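D-alanyl-D-alanine carboxypeptidase DacD (PDB 5FSR) removes the C-terminal D-alanine from peptidoglycan precursor peptides of Escherichia coli as a penicillin-binding serine DD-carboxypeptidase. Local coordinates at residues Asn61-Lys67 with Lys233-Thr237; Ala240-Ile245 with Ala257-Asp263; Thr66-Thr70 with Ser130-Cys135. One frame throughout, in Å; residues are numbered along the deposited sequence.

Contact 1 (Asn61-Lys67 with Lys233-Thr237); sequences NPASLTK and KTGHT
Asn61-Lys67 meets Lys233-Thr237 in a partly buried active-site contact, where the turn leading into helix 66-79 lies against strand 228-236 at the edge of the five-stranded antiparallel sheet. At the Asn61-Thr237 end, a single hydrogen bond joins the segments: Thr237 OG1 donates to Asn61 O at 2.9 Å, with a C=O...donor angle of 160°, and in turn accepts from Asn243 ND2. Thr237 CG2 packs on Asn61 CB at 3.6 Å. The Asn61 side chain, bonded to Gln178, closes an Asx turn through Ala63 N to its OD1 (3.1 Å). The Ala63 methyl comes close to the strand backbone at His236 O.

Ser64 OG sits over Gly235, whose lack of a side chain leaves room for it; chi1 of 61° turns the hydroxyl to this strand, 3.8 Å from Thr234 O. The Leu65 and Lys233 side chains pass in opposite directions, Leu65 CD2 touching Lys233 CB at 3.8 Å. At the other end, Lys233 NZ reaches over the Lys67 chain, 3.7 Å from its CB. Ser64, by similarity the residue that forms the acyl-ester intermediate, and Lys67 belong to an SxxK motif facing a KTG strand, the arrangement of the active-site serine penicillin-binding proteins.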
loop_
_atom_site.group_PDB
_atom_site.type_symbol
_atom_site.label_atom_id
_atom_site.label_comp_id
_atom_site.label_asym_id
_atom_site.label_seq_id
_atom_site.Cartn_x
_atom_site.Cartn_y
_atom_site.Cartn_z
ATOM N N ASN A 61 -6.258 -14.577 -4.603
ATOM C CA ASN A 61 -6.294 -13.750 -5.798
ATOM C C ASN A 61 -6.611 -12.298 -5.442
ATOM O O ASN A 61 -7.685 -12.063 -4.942
ATOM C CB ASN A 61 -7.334 -14.310 -6.763
ATOM C CG ASN A 61 -7.125 -13.834 -8.173
ATOM O OD1 ASN A 61 -6.843 -12.653 -8.420
ATOM N ND2 ASN A 61 -7.226 -14.769 -9.125
ATOM N N PRO A 62 -5.686 -11.339 -5.731
ATOM C CA PRO A 62 -5.923 -9.920 -5.441
ATOM C C PRO A 62 -6.952 -9.176 -6.334
ATOM O O PRO A 62 -7.411 -8.084 -5.938
ATOM C CB PRO A 62 -4.522 -9.289 -5.638
ATOM C CG PRO A 62 -3.881 -10.125 -6.670
ATOM C CD PRO A 62 -4.444 -11.504 -6.523
ATOM N N ALA A 63 -7.302 -9.734 -7.495
ATOM C CA ALA A 63 -8.180 -9.080 -8.493
ATOM C C ALA A 63 -7.610 -7.699 -8.870
ATOM O O ALA A 63 -6.413 -7.628 -9.174
ATOM C CB ALA A 63 -9.633 -9.027 -8.036
ATOM N N SER A 64 -8.411 -6.624 -8.856
ATOM C CA SER A 64 -7.929 -5.275 -9.270
ATOM C C SER A 64 -6.748 -4.733 -8.450
ATOM O O SER A 64 -6.010 -3.866 -8.938
ATOM C CB SER A 64 -9.083 -4.241 -9.266
ATOM O OG SER A 64 -9.645 -4.097 -7.987
ATOM N N LEU A 65 -6.564 -5.236 -7.233
ATOM C CA LEU A 65 -5.460 -4.818 -6.374
ATOM C C LEU A 65 -4.081 -5.020 -6.987
ATOM O O LEU A 65 -3.130 -4.322 -6.620
ATOM C CB LEU A 65 -5.542 -5.528 -5.022
ATOM C CG LEU A 65 -6.788 -5.188 -4.207
ATOM C CD1 LEU A 65 -6.815 -5.962 -2.900
ATOM C CD2 LEU A 65 -6.903 -3.676 -3.971
ATOM N N THR A 66 -3.961 -5.955 -7.907
ATOM C CA THR A 66 -2.808 -5.989 -8.795
ATOM C C THR A 66 -2.400 -4.576 -9.329
ATOM O O THR A 66 -1.227 -4.294 -9.478
ATOM C CB THR A 66 -3.071 -7.001 -9.942
ATOM O OG1 THR A 66 -3.105 -8.327 -9.387
ATOM C CG2 THR A 66 -2.041 -6.909 -11.070
ATOM N N LYS A 67 -3.352 -3.685 -9.542
ATOM C CA LYS A 67 -3.058 -2.306 -9.991
ATOM C C LYS A 67 -2.254 -1.457 -9.064
ATOM O O LYS A 67 -1.737 -0.430 -9.531
ATOM C CB LYS A 67 -4.321 -1.511 -10.349
ATOM C CG LYS A 67 -4.896 -1.927 -11.681
ATOM C CD LYS A 67 -6.315 -1.392 -11.873
ATOM C CE LYS A 67 -7.081 -2.200 -12.882
ATOM N NZ LYS A 67 -8.322 -2.893 -12.440
ATOM N N LYS A 233 -7.250 1.350 -2.134
ATOM C CA LYS A 233 -8.072 0.689 -3.108
ATOM C C LYS A 233 -8.951 -0.413 -2.487
ATOM O O LYS A 233 -8.550 -1.118 -1.547
ATOM C CB LYS A 233 -7.190 0.091 -4.218
ATOM C CG LYS A 233 -7.940 -0.301 -5.490
ATOM C CD LYS A 233 -7.017 -0.403 -6.726
ATOM C CE LYS A 233 -7.738 0.044 -8.012
ATOM N NZ LYS A 233 -6.808 0.778 -8.946
ATOM N N THR A 234 -10.152 -0.540 -3.053
ATOM C CA THR A 234 -11.120 -1.550 -2.698
ATOM C C THR A 234 -11.285 -2.527 -3.876
ATOM O O THR A 234 -10.938 -2.224 -5.000
ATOM C CB THR A 234 -12.450 -0.886 -2.331
ATOM O OG1 THR A 234 -12.846 -0.028 -3.385
ATOM C CG2 THR A 234 -12.314 -0.025 -1.088
ATOM N N GLY A 235 -11.766 -3.732 -3.609
ATOM C CA GLY A 235 -11.912 -4.693 -4.672
ATOM C C GLY A 235 -12.663 -5.947 -4.290
ATOM O O GLY A 235 -13.114 -6.138 -3.137
ATOM N N HIS A 236 -12.845 -6.780 -5.312
ATOM C CA HIS A 236 -13.570 -8.009 -5.176
ATOM C C HIS A 236 -12.977 -9.113 -6.058
ATOM O O HIS A 236 -12.554 -8.875 -7.199
ATOM C CB HIS A 236 -15.054 -7.787 -5.479
ATOM C CG HIS A 236 -15.859 -9.043 -5.421
ATOM N ND1 HIS A 236 -16.060 -9.830 -6.529
ATOM C CD2 HIS A 236 -16.455 -9.684 -4.388
ATOM C CE1 HIS A 236 -16.788 -10.880 -6.197
ATOM N NE2 HIS A 236 -17.043 -10.817 -4.902
ATOM N N THR A 237 -13.009 -10.325 -5.508
ATOM C CA THR A 237 -12.414 -11.502 -6.088
ATOM C C THR A 237 -13.558 -12.480 -6.220
ATOM O O THR A 237 -14.003 -13.034 -5.210
ATOM C CB THR A 237 -11.350 -12.101 -5.118
ATOM O OG1 THR A 237 -10.439 -11.086 -4.669
ATOM C CG2 THR A 237 -10.587 -13.244 -5.782
#

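Contact 2 (Ala240-Ile245 with Ala257-Asp263)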
loop_
_atom_site.group_PDB
_atom_site.type_symbol
_atom_site.label_atom_id
_atom_site.label_comp_id
_atom_site.label_asym_id
_atom_site.label_seq_id
_atom_site.Cartn_x
_atom_site.Cartn_y
_atom_site.Cartn_z
ATOM N N ALA A 240 -14.529 -15.291 -3.611
ATOM C CA ALA A 240 -13.578 -15.227 -2.493
ATOM C C ALA A 240 -13.687 -13.905 -1.724
ATOM O O ALA A 240 -12.732 -13.491 -1.074
ATOM C CB ALA A 240 -12.146 -15.418 -3.025
ATOM N N GLY A 241 -14.841 -13.245 -1.815
ATOM C CA GLY A 241 -15.132 -12.066 -1.016
ATOM C C GLY A 241 -14.529 -10.741 -1.447
ATOM O O GLY A 241 -14.043 -10.577 -2.593
ATOM N N PHE A 242 -14.571 -9.808 -0.491
ATOM C CA PHE A 242 -14.361 -8.404 -0.705
ATOM C C PHE A 242 -13.087 -7.966 0.037
ATOM O O PHE A 242 -12.795 -8.418 1.141
ATOM C CB PHE A 242 -15.600 -7.628 -0.230
ATOM C CG PHE A 242 -16.875 -7.957 -1.000
ATOM C CD1 PHE A 242 -17.631 -9.080 -0.686
ATOM C CD2 PHE A 242 -17.322 -7.142 -2.050
ATOM C CE1 PHE A 242 -18.793 -9.384 -1.386
ATOM C CE2 PHE A 242 -18.482 -7.450 -2.755
ATOM C CZ PHE A 242 -19.215 -8.570 -2.431
ATOM N N ASN A 243 -12.327 -7.085 -0.601
ATOM C CA ASN A 243 -10.987 -6.746 -0.197
ATOM C C ASN A 243 -10.828 -5.232 -0.097
ATOM O O ASN A 243 -11.602 -4.487 -0.674
ATOM C CB ASN A 243 -9.958 -7.334 -1.180
ATOM C CG ASN A 243 -10.202 -8.801 -1.489
ATOM O OD1 ASN A 243 -10.580 -9.579 -0.625
ATOM N ND2 ASN A 243 -9.988 -9.183 -2.750
ATOM N N LEU A 244 -9.801 -4.794 0.643
ATOM C CA LEU A 244 -9.552 -3.365 0.868
ATOM C C LEU A 244 -8.104 -3.080 1.300
ATOM O O LEU A 244 -7.448 -3.925 1.889
ATOM C CB LEU A 244 -10.521 -2.853 1.916
ATOM C CG LEU A 244 -10.455 -1.357 2.252
ATOM C CD1 LEU A 244 -11.800 -0.830 2.691
ATOM C CD2 LEU A 244 -9.429 -1.096 3.330
ATOM N N ILE A 245 -7.613 -1.889 0.920
ATOM C CA ILE A 245 -6.343 -1.336 1.381
ATOM C C ILE A 245 -6.599 0.146 1.694
ATOM O O ILE A 245 -6.733 0.956 0.782
ATOM C CB ILE A 245 -5.207 -1.560 0.375
ATOM C CG1 ILE A 245 -5.118 -3.060 0.070
ATOM C CG2 ILE A 245 -3.859 -1.062 0.912
ATOM C CD1 ILE A 245 -3.854 -3.546 -0.562
ATOM N N ALA A 257 -4.185 -0.559 6.902
ATOM C CA ALA A 257 -5.062 -1.703 7.097
ATOM C C ALA A 257 -5.375 -2.433 5.781
ATOM O O ALA A 257 -5.929 -1.839 4.861
ATOM C CB ALA A 257 -6.343 -1.239 7.730
ATOM N N VAL A 258 -4.987 -3.708 5.686
ATOM C CA VAL A 258 -5.387 -4.583 4.593
ATOM C C VAL A 258 -6.458 -5.504 5.127
ATOM O O VAL A 258 -6.264 -6.126 6.194
ATOM C CB VAL A 258 -4.220 -5.427 4.056
ATOM C CG1 VAL A 258 -4.695 -6.424 3.010
ATOM C CG2 VAL A 258 -3.157 -4.544 3.432
ATOM N N VAL A 259 -7.593 -5.580 4.421
ATOM C CA VAL A 259 -8.627 -6.557 4.732
ATOM C C VAL A 259 -8.871 -7.381 3.475
ATOM O O VAL A 259 -8.892 -6.832 2.394
ATOM C CB VAL A 259 -9.922 -5.870 5.214
ATOM C CG1 VAL A 259 -11.067 -6.883 5.357
ATOM C CG2 VAL A 259 -9.688 -5.139 6.537
ATOM N N MET A 260 -9.046 -8.695 3.613
ATOM C CA MET A 260 -9.283 -9.583 2.475
ATOM C C MET A 260 -10.292 -10.692 2.787
ATOM O O MET A 260 -10.179 -11.390 3.800
ATOM C CB MET A 260 -7.985 -10.225 2.031
ATOM C CG MET A 260 -6.974 -9.220 1.519
ATOM S SD MET A 260 -5.605 -10.023 0.676
ATOM C CE MET A 260 -6.243 -9.917 -0.998
ATOM N N GLY A 261 -11.270 -10.854 1.897
ATOM C CA GLY A 261 -12.295 -11.876 2.049
ATOM C C GLY A 261 -13.413 -11.533 3.007
ATOM O O GLY A 261 -13.999 -12.440 3.588
ATOM N N ALA A 262 -13.729 -10.247 3.174
ATOM C CA ALA A 262 -14.888 -9.835 3.986
ATOM C C ALA A 262 -16.188 -10.231 3.270
ATOM O O ALA A 262 -16.194 -10.310 2.037
ATOM C CB ALA A 262 -14.852 -8.334 4.266
ATOM N N ASP A 263 -17.249 -10.502 4.055
ATOM C CA ASP A 263 -18.588 -10.964 3.554
ATOM C C ASP A 263 -19.197 -10.123 2.416
ATOM O O ASP A 263 -19.897 -10.630 1.527
ATOM C CB ASP A 263 -19.640 -10.906 4.681
ATOM C CG ASP A 263 -19.485 -12.009 5.725
ATOM O OD1 ASP A 263 -18.337 -12.422 6.022
ATOM O OD2 ASP A 263 -20.532 -12.439 6.271
#
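Phe242-Ile245 and Ala257-Met260 run antiparallel, their axes 4.6 Å apart at closest and their directions 171° apart, with Leu244 and Val259 as a hydrogen-bonded pair (Leu244 N to Val259 O, 2.8 Å). Further along, Phe242 and Ala262 exchange two backbone bonds. Gly261 and Ala262 stand together opposite Phe242 as a G1 beta bulge, in which Gly261 takes a positive phi.

A side chain also reaches the bulge: Asn243 OD1 accepts from Gly261 N at 2.9 Å, almost head-on at a C=O...donor angle of 165°. With chi1 at -48°, CG lies beside the Asn243 backbone N, which swings the amide across to the partner strand, while ND2 is bonded to Thr237; both ends of the amide are thus held. Met260 CE rests on the amide at Asn243 CG (4.1 Å). On the same face, Ile245 and Val258 lie side by side, CG1 to CG2 4.2 Å, beneath helix 182-193.

On the other face, Leu244 and Ala262 pack towards helix 265-282. The Phe242 ring presents its edge to Ala262 O, 3.3 Å from CD1 and in the ring plane; its CE1 lies 3.4 Å from Asp263 O, and the ring also meets that of His236. The arrangement is a beta hairpin with a bulge, in the central sheet of the penicillin-binding fold.

Contact 3 (Thr66-Thr70 with Ser130-Cys135); sequences TKLMT and SGNDAC
Ser130 OG is gripped by two lysines: Lys67 NZ donates a hydrogen bond to it at 3.2 Å, and Lys233 NZ adds a weak one. Ser130 follows helix 119-127 with a positive phi, just ahead of helix 132-143, and its hydroxyl lies anti to the backbone N (chi1 -174°); Ser107 OG holds the Ser130 carbonyl. Lys67 meets the hydroxyl with its tip, the chain extended as far as CE and bent at the last torsion, chi4 119°, and its CD also brushes OG at 3.3 Å.

Asn132 crosses the end of the lysine at about a right angle, although the exact placement of its OD1 there is doubtful. Its ND2 is bonded to Ser106 OG, which fixes the turn of the amide.

Deeper in the contact the packing is apolar. Cys135 SG touches Lys67 CG and Thr70 CG2, both at 3.8 Å, so the thiol packs against two residues one turn apart on the same side of helix 66-79. Thr70 offers its methyl here because its OG1 is turned to Val170 O. Leu126 of helix 119-127 packs on all three of these residues.

Ser130-Gly131-Asn132 is the SxN motif of this enzyme family. With Lys67 and Ser130 both active-site residues by similarity, the bonded pair is consistent with the two acting together in catalysis, as in related serine DD-peptidases.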
loop_
_atom_site.group_PDB
_atom_site.type_symbol
_atom_site.label_atom_id
_atom_site.label_comp_id
_atom_site.label_asym_id
_atom_site.label_seq_id
_atom_site.Cartn_x
_atom_site.Cartn_y
_atom_site.Cartn_z
ATOM N N THR A 66 -3.961 -5.955 -7.907
ATOM C CA THR A 66 -2.808 -5.989 -8.795
ATOM C C THR A 66 -2.400 -4.576 -9.329
ATOM O O THR A 66 -1.227 -4.294 -9.478
ATOM C CB THR A 66 -3.071 -7.001 -9.942
ATOM O OG1 THR A 66 -3.105 -8.327 -9.387
ATOM C CG2 THR A 66 -2.041 -6.909 -11.070
ATOM N N LYS A 67 -3.352 -3.685 -9.542
ATOM C CA LYS A 67 -3.058 -2.306 -9.991
ATOM C C LYS A 67 -2.254 -1.457 -9.064
ATOM O O LYS A 67 -1.737 -0.430 -9.531
ATOM C CB LYS A 67 -4.321 -1.511 -10.349
ATOM C CG LYS A 67 -4.896 -1.927 -11.681
ATOM C CD LYS A 67 -6.315 -1.392 -11.873
ATOM C CE LYS A 67 -7.081 -2.200 -12.882
ATOM N NZ LYS A 67 -8.322 -2.893 -12.440
ATOM N N LEU A 68 -2.138 -1.844 -7.785
ATOM C CA LEU A 68 -1.185 -1.163 -6.902
ATOM C C LEU A 68 0.205 -1.360 -7.405
ATOM O O LEU A 68 0.968 -0.402 -7.459
ATOM C CB LEU A 68 -1.271 -1.638 -5.432
ATOM C CG LEU A 68 -2.617 -1.430 -4.778
ATOM C CD1 LEU A 68 -2.596 -2.122 -3.419
ATOM C CD2 LEU A 68 -2.937 0.047 -4.653
ATOM N N MET A 69 0.537 -2.606 -7.755
ATOM C CA MET A 69 1.859 -2.914 -8.351
ATOM C C MET A 69 2.085 -2.199 -9.666
ATOM O O MET A 69 3.182 -1.701 -9.936
ATOM C CB MET A 69 2.051 -4.407 -8.545
ATOM C CG MET A 69 3.417 -4.796 -9.098
ATOM S SD MET A 69 4.724 -3.928 -8.223
ATOM C CE MET A 69 5.281 -5.211 -7.080
ATOM N N THR A 70 1.026 -2.094 -10.468
ATOM C CA THR A 70 1.108 -1.474 -11.793
ATOM C C THR A 70 1.502 -0.016 -11.574
ATOM O O THR A 70 2.457 0.467 -12.200
ATOM C CB THR A 70 -0.219 -1.670 -12.563
ATOM O OG1 THR A 70 -0.468 -3.085 -12.723
ATOM C CG2 THR A 70 -0.243 -0.922 -13.909
ATOM N N SER A 130 -9.327 3.429 -11.903
ATOM C CA SER A 130 -8.916 2.022 -11.962
ATOM C C SER A 130 -8.945 1.536 -13.413
ATOM O O SER A 130 -9.470 0.474 -13.699
ATOM C CB SER A 130 -9.764 1.116 -11.031
ATOM O OG SER A 130 -9.228 -0.216 -11.032
ATOM N N GLY A 131 -8.366 2.338 -14.311
ATOM C CA GLY A 131 -8.566 2.196 -15.760
ATOM C C GLY A 131 -7.697 1.110 -16.307
ATOM O O GLY A 131 -6.448 1.186 -16.223
ATOM N N ASN A 132 -8.338 0.076 -16.838
ATOM C CA ASN A 132 -7.612 -1.060 -17.397
ATOM C C ASN A 132 -6.911 -0.692 -18.709
ATOM O O ASN A 132 -5.784 -1.117 -18.954
ATOM C CB ASN A 132 -8.524 -2.282 -17.519
ATOM C CG ASN A 132 -8.935 -2.818 -16.162
ATOM O OD1 ASN A 132 -8.085 -3.095 -15.315
ATOM N ND2 ASN A 132 -10.221 -2.953 -15.937
ATOM N N ASP A 133 -7.587 0.103 -19.528
ATOM C CA ASP A 133 -6.998 0.721 -20.705
ATOM C C ASP A 133 -5.742 1.523 -20.392
ATOM O O ASP A 133 -4.730 1.395 -21.091
ATOM C CB ASP A 133 -8.053 1.578 -21.483
ATOM C CG ASP A 133 -8.782 2.610 -20.606
ATOM O OD1 ASP A 133 -8.542 2.691 -19.365
ATOM O OD2 ASP A 133 -9.613 3.337 -21.169
ATOM N N ALA A 134 -5.803 2.320 -19.325
ATOM C CA ALA A 134 -4.657 3.121 -18.881
ATOM C C ALA A 134 -3.425 2.279 -18.512
ATOM O O ALA A 134 -2.287 2.685 -18.749
ATOM C CB ALA A 134 -5.072 3.991 -17.728
ATOM N N CYS A 135 -3.661 1.096 -17.946
ATOM C CA CYS A 135 -2.588 0.154 -17.573
ATOM C C CYS A 135 -1.859 -0.294 -18.832
ATOM O O CYS A 135 -0.638 -0.271 -18.910
ATOM C CB CYS A 135 -3.141 -1.091 -16.839
ATOM S SG CYS A 135 -3.853 -0.822 -15.190
#

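Contacts 1 and 3 share Thr66 and Lys67 of helix 66-79, with centres about 10 Å apart; together they bring the SxxK, SxN and KTG motifs round one pocket. Between them Lys233 NZ lies 3.3 Å from Ser130 OG. Contact 2 is about 9 Å from contact 1, centre to centre: Asn243 ND2 reaches Thr237 OG1 at 2.7 Å, and Lys233 O lies 2.7 Å from Ile245 N, so strand 242-250 lies next to the KTG strand in the sheet, continued by the hairpin of contact 2. Contacts 2 and 3 are about 19 Å apart between centres, yet Ile245 CD1 meets Leu68 CD1 at 3.4 Å, joining sheet to helix.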